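PDB 4E8O: Aac(6')-Ih protein from Acinetobacter baumannii, which probably transfers an acetyl group from acetyl coenzyme A to the 6'-amino group of aminoglycoside antibiotics, a reaction that confers resistance to these drugs. Local coordinates for residues A61-L66 and M78-I83; A97-I102 and T131-D136; L36-L41 and F103-Y108; M25-S30 and Q65-T70. All blocks are in the same frame, centred on the assembly; numbering follows the deposited sequence.

Contact 1: residues A61-L66 and M78-I83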
loop_
_atom_site.group_PDB
_atom_site.type_symbol
_atom_site.label_atom_id
_atom_site.label_comp_id
_atom_site.label_asym_id
_atom_site.label_seq_id
_atom_site.Cartn_x
_atom_site.Cartn_y
_atom_site.Cartn_z
ATOM N N ALA B 61 -16.174 -5.715 8.724
ATOM C CA ALA B 61 -15.875 -5.034 9.983
ATOM C C ALA B 61 -14.709 -4.055 9.874
ATOM O O ALA B 61 -14.627 -3.098 10.643
ATOM C CB ALA B 61 -15.609 -6.056 11.083
ATOM N N HIS B 62 -13.807 -4.302 8.927
ATOM C CA HIS B 62 -12.629 -3.451 8.742
ATOM C C HIS B 62 -12.882 -2.320 7.744
ATOM O O HIS B 62 -11.949 -1.625 7.327
ATOM C CB HIS B 62 -11.440 -4.290 8.274
ATOM C CG HIS B 62 -11.603 -4.856 6.897
ATOM N ND1 HIS B 62 -12.414 -5.939 6.625
ATOM C CD2 HIS B 62 -11.058 -4.489 5.713
ATOM C CE1 HIS B 62 -12.360 -6.214 5.333
ATOM N NE2 HIS B 62 -11.544 -5.349 4.758
ATOM N N ARG B 63 -14.143 -2.137 7.365
ATOM C CA ARG B 63 -14.511 -1.095 6.414
ATOM C C ARG B 63 -15.547 -0.142 6.994
ATOM O O ARG B 63 -16.453 -0.560 7.728
ATOM C CB ARG B 63 -15.057 -1.718 5.124
ATOM C CG ARG B 63 -14.059 -2.587 4.373
ATOM C CD ARG B 63 -12.884 -1.774 3.862
ATOM N NE ARG B 63 -13.316 -0.637 3.052
ATOM C CZ ARG B 63 -12.872 -0.372 1.826
ATOM N NH1 ARG B 63 -11.970 -1.163 1.254
ATOM N NH2 ARG B 63 -13.330 0.683 1.169
ATOM N N LEU B 64 -15.414 1.140 6.664
ATOM C CA LEU B 64 -16.398 2.133 7.077
ATOM C C LEU B 64 -16.824 2.945 5.864
ATOM O O LEU B 64 -15.980 3.395 5.078
ATOM C CB LEU B 64 -15.829 3.065 8.156
ATOM C CG LEU B 64 -16.851 4.009 8.803
ATOM C CD1 LEU B 64 -17.771 3.250 9.751
ATOM C CD2 LEU B 64 -16.182 5.166 9.532
ATOM N N GLN B 65 -18.130 3.125 5.705
ATOM C CA GLN B 65 -18.644 3.944 4.616
ATOM C C GLN B 65 -19.750 4.848 5.138
ATOM O O GLN B 65 -20.689 4.383 5.793
ATOM C CB GLN B 65 -19.133 3.065 3.457
ATOM C CG GLN B 65 -19.924 1.832 3.883
ATOM C CD GLN B 65 -19.040 0.638 4.198
ATOM O OE1 GLN B 65 -18.000 0.431 3.565
ATOM N NE2 GLN B 65 -19.450 -0.157 5.181
ATOM N N LEU B 66 -19.633 6.144 4.867
ATOM C CA LEU B 66 -20.572 7.112 5.427
ATOM C C LEU B 66 -21.229 7.956 4.341
ATOM O O LEU B 66 -20.679 8.114 3.247
ATOM C CB LEU B 66 -19.859 8.027 6.429
ATOM C CG LEU B 66 -18.982 7.375 7.497
ATOM C CD1 LEU B 66 -18.280 8.432 8.325
ATOM C CD2 LEU B 66 -19.797 6.477 8.404
ATOM N N MET B 78 -19.883 11.650 0.708
ATOM C CA MET B 78 -19.613 10.267 1.099
ATOM C C MET B 78 -18.150 10.094 1.473
ATOM O O MET B 78 -17.294 10.846 1.006
ATOM C CB MET B 78 -19.944 9.301 -0.040
ATOM C CG MET B 78 -19.215 9.612 -1.338
ATOM S SD MET B 78 -18.917 8.158 -2.371
ATOM C CE MET B 78 -17.378 7.569 -1.672
ATOM N N LEU B 79 -17.871 9.095 2.306
ATOM C CA LEU B 79 -16.506 8.732 2.664
ATOM C C LEU B 79 -16.411 7.215 2.761
ATOM O O LEU B 79 -17.358 6.549 3.196
ATOM C CB LEU B 79 -16.116 9.361 4.007
ATOM C CG LEU B 79 -14.738 9.016 4.586
ATOM C CD1 LEU B 79 -14.199 10.170 5.405
ATOM C CD2 LEU B 79 -14.800 7.767 5.448
ATOM N N GLU B 80 -15.268 6.670 2.362
ATOM C CA GLU B 80 -14.989 5.260 2.578
ATOM C C GLU B 80 -13.618 5.139 3.227
ATOM O O GLU B 80 -12.682 5.840 2.848
ATOM C CB GLU B 80 -15.053 4.482 1.253
ATOM C CG GLU B 80 -16.404 4.605 0.548
ATOM C CD GLU B 80 -16.510 3.778 -0.723
ATOM O OE1 GLU B 80 -15.724 2.817 -0.901
ATOM O OE2 GLU B 80 -17.396 4.088 -1.550
ATOM N N ALA B 81 -13.492 4.259 4.211
ATOM C CA ALA B 81 -12.207 4.078 4.872
ATOM C C ALA B 81 -12.030 2.619 5.222
ATOM O O ALA B 81 -12.999 1.854 5.226
ATOM C CB ALA B 81 -12.108 4.948 6.120
ATOM N N SER B 82 -10.792 2.230 5.513
ATOM C CA SER B 82 -10.508 0.855 5.894
ATOM C C SER B 82 -9.478 0.814 7.008
ATOM O O SER B 82 -8.799 1.810 7.279
ATOM C CB SER B 82 -9.978 0.070 4.699
ATOM O OG SER B 82 -8.784 0.648 4.198
ATOM N N ILE B 83 -9.379 -0.339 7.663
ATOM C CA ILE B 83 -8.281 -0.607 8.575
ATOM C C ILE B 83 -7.291 -1.491 7.822
ATOM O O ILE B 83 -7.681 -2.522 7.270
ATOM C CB ILE B 83 -8.748 -1.343 9.844
ATOM C CG1 ILE B 83 -9.897 -0.588 10.527
ATOM C CG2 ILE B 83 -7.576 -1.540 10.794
ATOM C CD1 ILE B 83 -9.531 0.810 11.016
HETATM O O HOH W 1 -13.312 1.758 -1.409
#

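Contact 2: residues A97-I102 and T131-D136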
loop_
_atom_site.group_PDB
_atom_site.type_symbol
_atom_site.label_atom_id
_atom_site.label_comp_id
_atom_site.label_asym_id
_atom_site.label_seq_id
_atom_site.Cartn_x
_atom_site.Cartn_y
_atom_site.Cartn_z
ATOM N N ALA B 97 -5.590 3.350 10.059
ATOM C CA ALA B 97 -6.792 3.652 9.289
ATOM C C ALA B 97 -6.334 4.158 7.933
ATOM O O ALA B 97 -5.231 4.683 7.815
ATOM C CB ALA B 97 -7.628 4.697 9.987
ATOM N N PHE B 98 -7.157 3.995 6.903
ATOM C CA PHE B 98 -6.773 4.481 5.581
ATOM C C PHE B 98 -7.971 5.073 4.857
ATOM O O PHE B 98 -9.036 4.452 4.812
ATOM C CB PHE B 98 -6.130 3.357 4.758
ATOM C CG PHE B 98 -5.554 3.814 3.440
ATOM C CD1 PHE B 98 -4.218 4.178 3.336
ATOM C CD2 PHE B 98 -6.343 3.857 2.301
ATOM C CE1 PHE B 98 -3.685 4.591 2.123
ATOM C CE2 PHE B 98 -5.821 4.267 1.084
ATOM C CZ PHE B 98 -4.489 4.635 0.994
ATOM N N LEU B 99 -7.796 6.272 4.303
ATOM C CA LEU B 99 -8.867 6.949 3.577
ATOM C C LEU B 99 -8.937 6.423 2.153
ATOM O O LEU B 99 -8.029 6.659 1.350
ATOM C CB LEU B 99 -8.641 8.468 3.560
ATOM C CG LEU B 99 -9.797 9.287 2.990
ATOM C CD1 LEU B 99 -11.014 9.109 3.868
ATOM C CD2 LEU B 99 -9.440 10.763 2.861
ATOM N N GLU B 100 -10.008 5.700 1.839
ATOM C CA GLU B 100 -10.145 5.113 0.518
ATOM C C GLU B 100 -10.739 6.120 -0.450
ATOM O O GLU B 100 -10.360 6.157 -1.619
ATOM C CB GLU B 100 -11.015 3.858 0.576
ATOM C CG GLU B 100 -10.509 2.795 1.543
ATOM C CD GLU B 100 -9.402 1.946 0.961
ATOM O OE1 GLU B 100 -9.093 2.105 -0.237
ATOM O OE2 GLU B 100 -8.839 1.106 1.699
ATOM N N GLY B 101 -11.663 6.943 0.038
ATOM C CA GLY B 101 -12.300 7.922 -0.815
ATOM C C GLY B 101 -13.166 8.889 -0.044
ATOM O O GLY B 101 -13.830 8.517 0.925
ATOM N N ILE B 102 -13.154 10.142 -0.481
ATOM C CA ILE B 102 -14.041 11.141 0.080
ATOM C C ILE B 102 -14.544 12.012 -1.061
ATOM O O ILE B 102 -13.797 12.324 -1.993
ATOM C CB ILE B 102 -13.328 11.980 1.163
ATOM C CG1 ILE B 102 -14.304 12.960 1.820
ATOM C CG2 ILE B 102 -12.096 12.674 0.587
ATOM C CD1 ILE B 102 -13.692 13.772 2.945
ATOM N N THR B 131 -3.462 4.547 15.762
ATOM C CA THR B 131 -3.014 5.871 16.178
ATOM C C THR B 131 -2.629 6.697 14.957
ATOM O O THR B 131 -2.291 7.879 15.074
ATOM C CB THR B 131 -1.801 5.791 17.108
ATOM O OG1 THR B 131 -0.695 5.224 16.395
ATOM C CG2 THR B 131 -2.117 4.929 18.321
ATOM N N GLU B 132 -2.661 6.067 13.785
ATOM C CA GLU B 132 -2.347 6.759 12.542
ATOM C C GLU B 132 -3.475 6.605 11.519
ATOM O O GLU B 132 -4.130 5.559 11.451
ATOM C CB GLU B 132 -1.008 6.270 11.966
ATOM C CG GLU B 132 0.217 6.754 12.743
ATOM C CD GLU B 132 1.522 6.277 12.140
ATOM O OE1 GLU B 132 1.567 5.124 11.665
ATOM O OE2 GLU B 132 2.507 7.047 12.143
ATOM N N PHE B 133 -3.686 7.662 10.735
ATOM C CA PHE B 133 -4.735 7.730 9.721
ATOM C C PHE B 133 -4.026 8.196 8.454
ATOM O O PHE B 133 -3.566 9.340 8.376
ATOM C CB PHE B 133 -5.797 8.751 10.153
ATOM C CG PHE B 133 -7.036 8.782 9.285
ATOM C CD1 PHE B 133 -7.198 7.911 8.221
ATOM C CD2 PHE B 133 -8.044 9.702 9.545
ATOM C CE1 PHE B 133 -8.336 7.956 7.431
ATOM C CE2 PHE B 133 -9.187 9.753 8.762
ATOM C CZ PHE B 133 -9.332 8.880 7.701
ATOM N N ALA B 134 -3.918 7.303 7.477
ATOM C CA ALA B 134 -3.172 7.589 6.256
ATOM C C ALA B 134 -4.108 7.688 5.064
ATOM O O ALA B 134 -5.280 7.326 5.149
ATOM C CB ALA B 134 -2.116 6.521 6.009
ATOM N N SER B 135 -3.576 8.178 3.950
ATOM C CA SER B 135 -4.340 8.339 2.719
ATOM C C SER B 135 -3.326 8.490 1.602
ATOM O O SER B 135 -2.118 8.518 1.861
ATOM C CB SER B 135 -5.233 9.575 2.804
ATOM O OG SER B 135 -6.051 9.720 1.650
ATOM N N ASP B 136 -3.799 8.566 0.362
ATOM C CA ASP B 136 -2.896 8.837 -0.751
ATOM C C ASP B 136 -3.637 9.548 -1.874
ATOM O O ASP B 136 -4.863 9.669 -1.837
ATOM C CB ASP B 136 -2.210 7.554 -1.251
ATOM C CG ASP B 136 -3.175 6.583 -1.913
ATOM O OD1 ASP B 136 -4.401 6.823 -1.900
ATOM O OD2 ASP B 136 -2.705 5.559 -2.446
#

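Contact 3: residues L36-L41 and F103-Y108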
loop_
_atom_site.group_PDB
_atom_site.type_symbol
_atom_site.label_atom_id
_atom_site.label_comp_id
_atom_site.label_asym_id
_atom_site.label_seq_id
_atom_site.Cartn_x
_atom_site.Cartn_y
_atom_site.Cartn_z
ATOM N N LEU B 36 -24.324 5.078 -4.515
ATOM C CA LEU B 36 -23.891 4.870 -5.898
ATOM C C LEU B 36 -23.806 6.181 -6.672
ATOM O O LEU B 36 -22.833 6.423 -7.390
ATOM C CB LEU B 36 -24.850 3.909 -6.612
ATOM C CG LEU B 36 -24.605 3.661 -8.103
ATOM C CD1 LEU B 36 -23.277 2.973 -8.299
ATOM C CD2 LEU B 36 -25.723 2.838 -8.727
ATOM N N ALA B 37 -24.826 7.020 -6.518
ATOM C CA ALA B 37 -24.901 8.295 -7.224
ATOM C C ALA B 37 -23.695 9.200 -6.964
ATOM O O ALA B 37 -23.226 9.884 -7.873
ATOM C CB ALA B 37 -26.198 9.015 -6.873
ATOM N N LEU B 38 -23.210 9.212 -5.726
ATOM C CA LEU B 38 -22.025 9.988 -5.373
ATOM C C LEU B 38 -20.744 9.237 -5.721
ATOM O O LEU B 38 -19.767 9.840 -6.168
ATOM C CB LEU B 38 -22.035 10.344 -3.885
ATOM C CG LEU B 38 -23.150 11.286 -3.435
ATOM C CD1 LEU B 38 -23.056 11.563 -1.949
ATOM C CD2 LEU B 38 -23.070 12.580 -4.213
ATOM N N ARG B 39 -20.760 7.921 -5.516
ATOM C CA ARG B 39 -19.603 7.075 -5.790
ATOM C C ARG B 39 -19.212 7.121 -7.260
ATOM O O ARG B 39 -18.029 7.050 -7.592
ATOM C CB ARG B 39 -19.900 5.626 -5.384
ATOM C CG ARG B 39 -18.675 4.808 -5.024
ATOM C CD ARG B 39 -19.072 3.451 -4.459
ATOM N NE ARG B 39 -17.973 2.815 -3.741
ATOM C CZ ARG B 39 -17.268 1.787 -4.201
ATOM N NH1 ARG B 39 -17.547 1.260 -5.387
ATOM N NH2 ARG B 39 -16.282 1.281 -3.472
ATOM N N CYS B 40 -20.201 7.242 -8.141
ATOM C CA CYS B 40 -19.926 7.268 -9.578
ATOM C C CYS B 40 -19.334 8.605 -10.022
ATOM O O CYS B 40 -18.710 8.693 -11.081
ATOM C CB CYS B 40 -21.183 6.935 -10.389
ATOM S SG CYS B 40 -22.370 8.293 -10.570
ATOM N N LEU B 41 -19.532 9.641 -9.210
ATOM C CA LEU B 41 -18.917 10.939 -9.474
ATOM C C LEU B 41 -17.448 10.887 -9.074
ATOM O O LEU B 41 -16.584 11.440 -9.758
ATOM C CB LEU B 41 -19.622 12.045 -8.693
ATOM C CG LEU B 41 -21.135 12.184 -8.840
ATOM C CD1 LEU B 41 -21.600 13.403 -8.088
ATOM C CD2 LEU B 41 -21.546 12.278 -10.293
ATOM N N PHE B 103 -15.819 12.375 -1.013
ATOM C CA PHE B 103 -16.377 13.244 -2.033
ATOM C C PHE B 103 -17.467 14.113 -1.445
ATOM O O PHE B 103 -18.406 13.608 -0.838
ATOM C CB PHE B 103 -16.948 12.434 -3.195
ATOM C CG PHE B 103 -17.737 13.260 -4.166
ATOM C CD1 PHE B 103 -17.094 14.043 -5.112
ATOM C CD2 PHE B 103 -19.122 13.268 -4.122
ATOM C CE1 PHE B 103 -17.820 14.816 -6.003
ATOM C CE2 PHE B 103 -19.852 14.032 -5.005
ATOM C CZ PHE B 103 -19.201 14.809 -5.951
ATOM N N VAL B 104 -17.333 15.420 -1.628
ATOM C CA VAL B 104 -18.356 16.370 -1.222
ATOM C C VAL B 104 -18.766 17.164 -2.454
ATOM O O VAL B 104 -17.907 17.575 -3.239
ATOM C CB VAL B 104 -17.826 17.343 -0.153
ATOM C CG1 VAL B 104 -18.934 18.268 0.324
ATOM C CG2 VAL B 104 -17.230 16.578 1.021
ATOM N N LEU B 105 -20.070 17.357 -2.642
ATOM C CA LEU B 105 -20.559 18.232 -3.706
ATOM C C LEU B 105 -20.009 19.636 -3.491
ATOM O O LEU B 105 -19.981 20.117 -2.357
ATOM C CB LEU B 105 -22.089 18.252 -3.730
ATOM C CG LEU B 105 -22.742 16.959 -4.218
ATOM C CD1 LEU B 105 -24.254 17.017 -4.080
ATOM C CD2 LEU B 105 -22.353 16.714 -5.655
ATOM N N PRO B 106 -19.559 20.293 -4.577
ATOM C CA PRO B 106 -18.871 21.590 -4.511
ATOM C C PRO B 106 -19.593 22.624 -3.650
ATOM O O PRO B 106 -18.939 23.311 -2.867
ATOM C CB PRO B 106 -18.855 22.046 -5.971
ATOM C CG PRO B 106 -18.842 20.780 -6.751
ATOM C CD PRO B 106 -19.710 19.825 -5.969
ATOM N N GLU B 107 -20.914 22.719 -3.786
ATOM C CA GLU B 107 -21.712 23.673 -3.016
ATOM C C GLU B 107 -21.592 23.486 -1.495
ATOM O O GLU B 107 -21.953 24.381 -0.726
ATOM C CB GLU B 107 -23.189 23.594 -3.438
ATOM C CG GLU B 107 -23.477 23.991 -4.894
ATOM C CD GLU B 107 -23.130 22.901 -5.901
ATOM O OE1 GLU B 107 -23.113 21.710 -5.521
ATOM O OE2 GLU B 107 -22.877 23.236 -7.079
ATOM N N TYR B 108 -21.069 22.335 -1.071
ATOM C CA TYR B 108 -21.051 21.958 0.345
ATOM C C TYR B 108 -19.652 21.863 0.974
ATOM O O TYR B 108 -19.519 21.458 2.129
ATOM C CB TYR B 108 -21.816 20.638 0.543
ATOM C CG TYR B 108 -23.303 20.757 0.285
ATOM C CD1 TYR B 108 -24.190 20.994 1.325
ATOM C CD2 TYR B 108 -23.815 20.644 -0.998
ATOM C CE1 TYR B 108 -25.545 21.109 1.095
ATOM C CE2 TYR B 108 -25.170 20.763 -1.239
ATOM C CZ TYR B 108 -26.027 20.993 -0.189
ATOM O OH TYR B 108 -27.379 21.110 -0.422
#

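Contact 4: residues M25-S30 and Q65-T70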
loop_
_atom_site.group_PDB
_atom_site.type_symbol
_atom_site.label_atom_id
_atom_site.label_comp_id
_atom_site.label_asym_id
_atom_site.label_seq_id
_atom_site.Cartn_x
_atom_site.Cartn_y
_atom_site.Cartn_z
ATOM N N MET B 25 -24.064 9.545 8.616
ATOM C CA MET B 25 -24.474 8.206 9.030
ATOM C C MET B 25 -23.744 7.114 8.259
ATOM O O MET B 25 -23.421 7.286 7.082
ATOM C CB MET B 25 -25.984 8.024 8.861
ATOM C CG MET B 25 -26.452 7.972 7.410
ATOM S SD MET B 25 -28.244 7.840 7.275
ATOM C CE MET B 25 -28.728 9.232 8.282
ATOM N N PRO B 26 -23.474 5.981 8.926
ATOM C CA PRO B 26 -22.969 4.809 8.201
ATOM C C PRO B 26 -24.027 4.294 7.223
ATOM O O PRO B 26 -25.216 4.319 7.543
ATOM C CB PRO B 26 -22.693 3.790 9.317
ATOM C CG PRO B 26 -23.440 4.291 10.521
ATOM C CD PRO B 26 -23.497 5.778 10.386
ATOM N N ILE B 27 -23.591 3.847 6.045
ATOM C CA ILE B 27 -24.493 3.491 4.947
ATOM C C ILE B 27 -25.125 2.102 5.115
ATOM O O ILE B 27 -24.433 1.130 5.429
ATOM C CB ILE B 27 -23.751 3.564 3.579
ATOM C CG1 ILE B 27 -23.013 4.901 3.439
ATOM C CG2 ILE B 27 -24.717 3.343 2.415
ATOM C CD1 ILE B 27 -22.115 5.000 2.207
ATOM N N SER B 28 -26.436 2.018 4.892
ATOM C CA SER B 28 -27.166 0.747 4.943
ATOM C C SER B 28 -27.585 0.308 3.546
ATOM O O SER B 28 -27.492 1.087 2.600
ATOM C CB SER B 28 -28.400 0.873 5.837
ATOM O OG SER B 28 -29.304 1.848 5.342
ATOM N N GLU B 29 -28.048 -0.933 3.413
ATOM C CA GLU B 29 -28.483 -1.454 2.116
ATOM C C GLU B 29 -29.615 -0.613 1.531
ATOM O O GLU B 29 -29.778 -0.524 0.313
ATOM C CB GLU B 29 -28.926 -2.914 2.249
ATOM C CG GLU B 29 -29.398 -3.550 0.949
ATOM C CD GLU B 29 -30.014 -4.915 1.162
ATOM O OE1 GLU B 29 -29.807 -5.494 2.251
ATOM O OE2 GLU B 29 -30.707 -5.406 0.245
ATOM N N SER B 30 -30.388 0.015 2.410
ATOM C CA SER B 30 -31.500 0.862 1.991
ATOM C C SER B 30 -31.033 2.125 1.261
ATOM O O SER B 30 -31.819 2.765 0.559
ATOM C CB SER B 30 -32.351 1.241 3.205
ATOM O OG SER B 30 -31.534 1.647 4.290
ATOM N N GLN B 65 -18.130 3.125 5.705
ATOM C CA GLN B 65 -18.644 3.944 4.616
ATOM C C GLN B 65 -19.750 4.848 5.138
ATOM O O GLN B 65 -20.689 4.383 5.793
ATOM C CB GLN B 65 -19.133 3.065 3.457
ATOM C CG GLN B 65 -19.924 1.832 3.883
ATOM C CD GLN B 65 -19.040 0.638 4.198
ATOM O OE1 GLN B 65 -18.000 0.431 3.565
ATOM N NE2 GLN B 65 -19.450 -0.157 5.181
ATOM N N LEU B 66 -19.633 6.144 4.867
ATOM C CA LEU B 66 -20.572 7.112 5.427
ATOM C C LEU B 66 -21.229 7.956 4.341
ATOM O O LEU B 66 -20.679 8.114 3.247
ATOM C CB LEU B 66 -19.859 8.027 6.429
ATOM C CG LEU B 66 -18.982 7.375 7.497
ATOM C CD1 LEU B 66 -18.280 8.432 8.325
ATOM C CD2 LEU B 66 -19.797 6.477 8.404
ATOM N N LEU B 67 -22.416 8.476 4.649
ATOM C CA LEU B 67 -23.079 9.475 3.821
ATOM C C LEU B 67 -23.447 10.666 4.695
ATOM O O LEU B 67 -23.743 10.508 5.883
ATOM C CB LEU B 67 -24.350 8.902 3.182
ATOM C CG LEU B 67 -24.217 8.086 1.895
ATOM C CD1 LEU B 67 -25.463 7.252 1.644
ATOM C CD2 LEU B 67 -23.954 8.998 0.714
ATOM N N ALA B 68 -23.409 11.859 4.113
ATOM C CA ALA B 68 -23.924 13.047 4.783
ATOM C C ALA B 68 -25.190 13.497 4.064
ATOM O O ALA B 68 -25.195 13.632 2.840
ATOM C CB ALA B 68 -22.885 14.157 4.788
ATOM N N TYR B 69 -26.260 13.713 4.824
ATOM C CA TYR B 69 -27.539 14.108 4.246
ATOM C C TYR B 69 -27.939 15.516 4.676
ATOM O O TYR B 69 -27.462 16.028 5.691
ATOM C CB TYR B 69 -28.642 13.128 4.660
ATOM C CG TYR B 69 -28.616 11.787 3.955
ATOM C CD1 TYR B 69 -29.405 11.554 2.835
ATOM C CD2 TYR B 69 -27.825 10.749 4.423
ATOM C CE1 TYR B 69 -29.398 10.330 2.198
ATOM C CE2 TYR B 69 -27.811 9.521 3.792
ATOM C CZ TYR B 69 -28.598 9.321 2.680
ATOM O OH TYR B 69 -28.587 8.101 2.046
ATOM N N THR B 70 -28.817 16.138 3.895
ATOM C CA THR B 70 -29.414 17.411 4.275
ATOM C C THR B 70 -30.729 17.156 5.002
ATOM O O THR B 70 -31.040 16.017 5.358
ATOM C CB THR B 70 -29.677 18.306 3.047
ATOM O OG1 THR B 70 -30.684 17.707 2.223
ATOM C CG2 THR B 70 -28.409 18.479 2.232
HETATM O O HOH W 2 -22.157 0.703 6.554
#

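Contact 1: residues A61-L66 and M78-I83
His62 to Leu66 pairs with Leu79 to Ile83 as a beta hairpin, two neighbouring antiparallel strands in the central sheet of the GNAT fold. Backbone bonds set the register. Leu64 and Ala81 exchange a reciprocal pair, with Leu64 N to Ala81 O at 2.9 Å; Leu66 and Leu79 form the next such pair, and Ile83 N to His62 O adds a bond at the open end of the hairpin, where the chain enters from the preceding loop. Between these pairs the CA hydrogens lean on carbonyls, as with Gln65 CA and Leu79 O at 3.2 Å.

Apolar side chains take one face: Leu64, Leu66, Leu79 and Ala81, where helix 113-127 packs against the three leucines through Trp124, Gln120 and Val121. The other face is polar. Arg63, bent at chi2 (-65°) and chi3 (-54°), folds back across the neighbouring strand, so that its CD rests on Ser82 CB at 3.5 Å and the same CB lies over one face of the guanidinium. Glu80 stands further along, its carboxylate turned 50° from the guanidinium plane; OE2 is taken by Arg39 and Trp35, while Ser82 OG bonds Glu100. Arg63 NH2 and Glu80 OE1 form a long salt bridge of 3.8 Å. A water in the guanidinium plane spans it, accepting from Arg63 NH2 at 2.8 Å and donating to Glu80 OE1 at 2.7 Å.

Contact 2: residues A97-I102 and T131-D136
Phe98 reaches from strand 97-102 over the backbone of strand 132-136, and its side chain passes in turn by Ala134, Ser135 and Asp136. CB and CG lie near Ala134 O; CD1 approaches Ala134 CB at 4.1 Å. CE1 then passes over Ser135, whose CA sits above one ring face in a CH-pi contact, 4.2 Å from the centroid and 24° off the normal. At the tip, CZ comes to 3.6 Å from Asp136 OD1, with the carboxylate plane 75° from that of the ring and OD2 at the ring edge. CG anti to the backbone N (chi1 -173°) sets this course, and Arg84 adds a cation-pi contact.

On the face of Ala97 and Phe133 the Phe133 ring turns its edge to Phe98 C and Leu99 N, while CD1 also touches Ala97 CB at 3.7 Å and CE1 packs against Leu99 CB. Helix 113-127 meets this ring through Val118 and Val121. Leu99 CB also lies 3.5 Å from Ser135 OG, a hydroxyl bonded to His148.

Three backbone bonds join the parallel strands: Ala97 N to Glu132 O, Ala134 N to Ala97 O and, at 2.9 Å, Leu99 N to Ala134 O. Beyond Leu99 the strands splay apart, near the classic bulge that Glu100 and Gly101 make against Glu80. Strand 132-136 pairs on its far side with an antiparallel strand of the second subunit, which carries the sheet across the dimer. Strand 96-104, helix 113-127 and strand 132-138 form the beta-alpha-beta crossover of the GNAT fold.

Contact 3: residues L36-L41 and F103-Y108
Phe103 is held against helix 36-41 by two leucines one turn apart, which come at its ring from different directions. Leu38 CD2 lies at the ring edge, in the plane, 3.6 Å from CE2, the two side chains crossing at about a right angle. Leu41 CB lies over one face, and its CD1 branch reaches CZ at 3.5 Å. A chi1 of 170° swings the Phe103 ring away from its own N-H, with the far rim at the helix, and CE2 and CZ do most of the touching. This is the close part, and Leu38 at its inner end is buried, packing also on Met78 of the adjoining strand.

Toward Leu105 the fit slackens: Leu38 CD2 stands 4.4 Å from Leu105 CG, and Leu41 CD1 is 4.2 Å from Leu105 CD2. Leu41 is exposed on this outer side, and Leu105 is partly so. No hydrogen bond joins the segments, and the contact rests on hydrocarbon alone. Beyond Leu105 the chain bends away into the 3-10 turn 106-108, with Tyr108 N bonded to Leu105 O. The arrangement is helix-on-sheet packing in an alpha/beta GNAT domain, the N-terminal helix 32-42 lying against the end of strand 96-104 just ahead of helix 113-127.

Contact 4: residues M25-S30 and Q65-T70
Ile27 and Leu67 form the apolar centre, their side chains crossing at about a right angle with Ile27 CG1 3.7 Å from Leu67 CG. Placed opposite the carbonyl carbon by a chi1 of -50°, CG1 carries Ile27 across the neighbouring strand, and its CD1 meets Gln65 CB at 3.8 Å. Trp35 and Leu38 of helix 32-42 pack on this pair. On the opposite face of the sheet Leu66 CD2 curls under the proline, 3.6 Å from Pro26 CA.

Farther along, Met25 SD sits obliquely to the Tyr69 ring, 4.8 Å from its centroid and 53° off the normal, a Met-aromatic contact; Tyr69 OH is bonded to Asp34.

The backbone of the short antiparallel pair comes next. Met25 and Leu67 exchange two N-H...O bonds, and Ile27 N gives a third to Gln65 O at 3.0 Å. Pro26, between them, has no N-H to give and contributes its CA hydrogen to the same Gln65 O. At the outer edge a water donates to Ile27 O at 2.6 Å and accepts from Gln65 NE2 at 3.2 Å. The chemistry implies an edge strand fixed by backbone bonds, with the isoleucine just beyond it shared between sheet and helix and the carbonyl of that residue linked through water to Gln65.

From the N terminus, edge strand 23-26 is tied first: contact 4 closes a loop containing helices 32-42 and 47-57 when the chain returns as strand 63-69. Contact 1 begins on that same strand, sharing Gln65 and Leu66, and closes the short hairpin to strand 75-84. Contact 3 starts inside the loop of contact 4, so the two cross, and ends on strand 96-104 with contact 1 nested within it. Contact 2 follows contact 1 in series, crosses contact 3, and encloses helix 113-127. Probable hydrogen bonds join Met78 N to Phe103 O (contacts 1 and 3) and Glu80 N to Gly101 O (contacts 1 and 2). Together they span the sheet from strand 23-26 to strand 132-138.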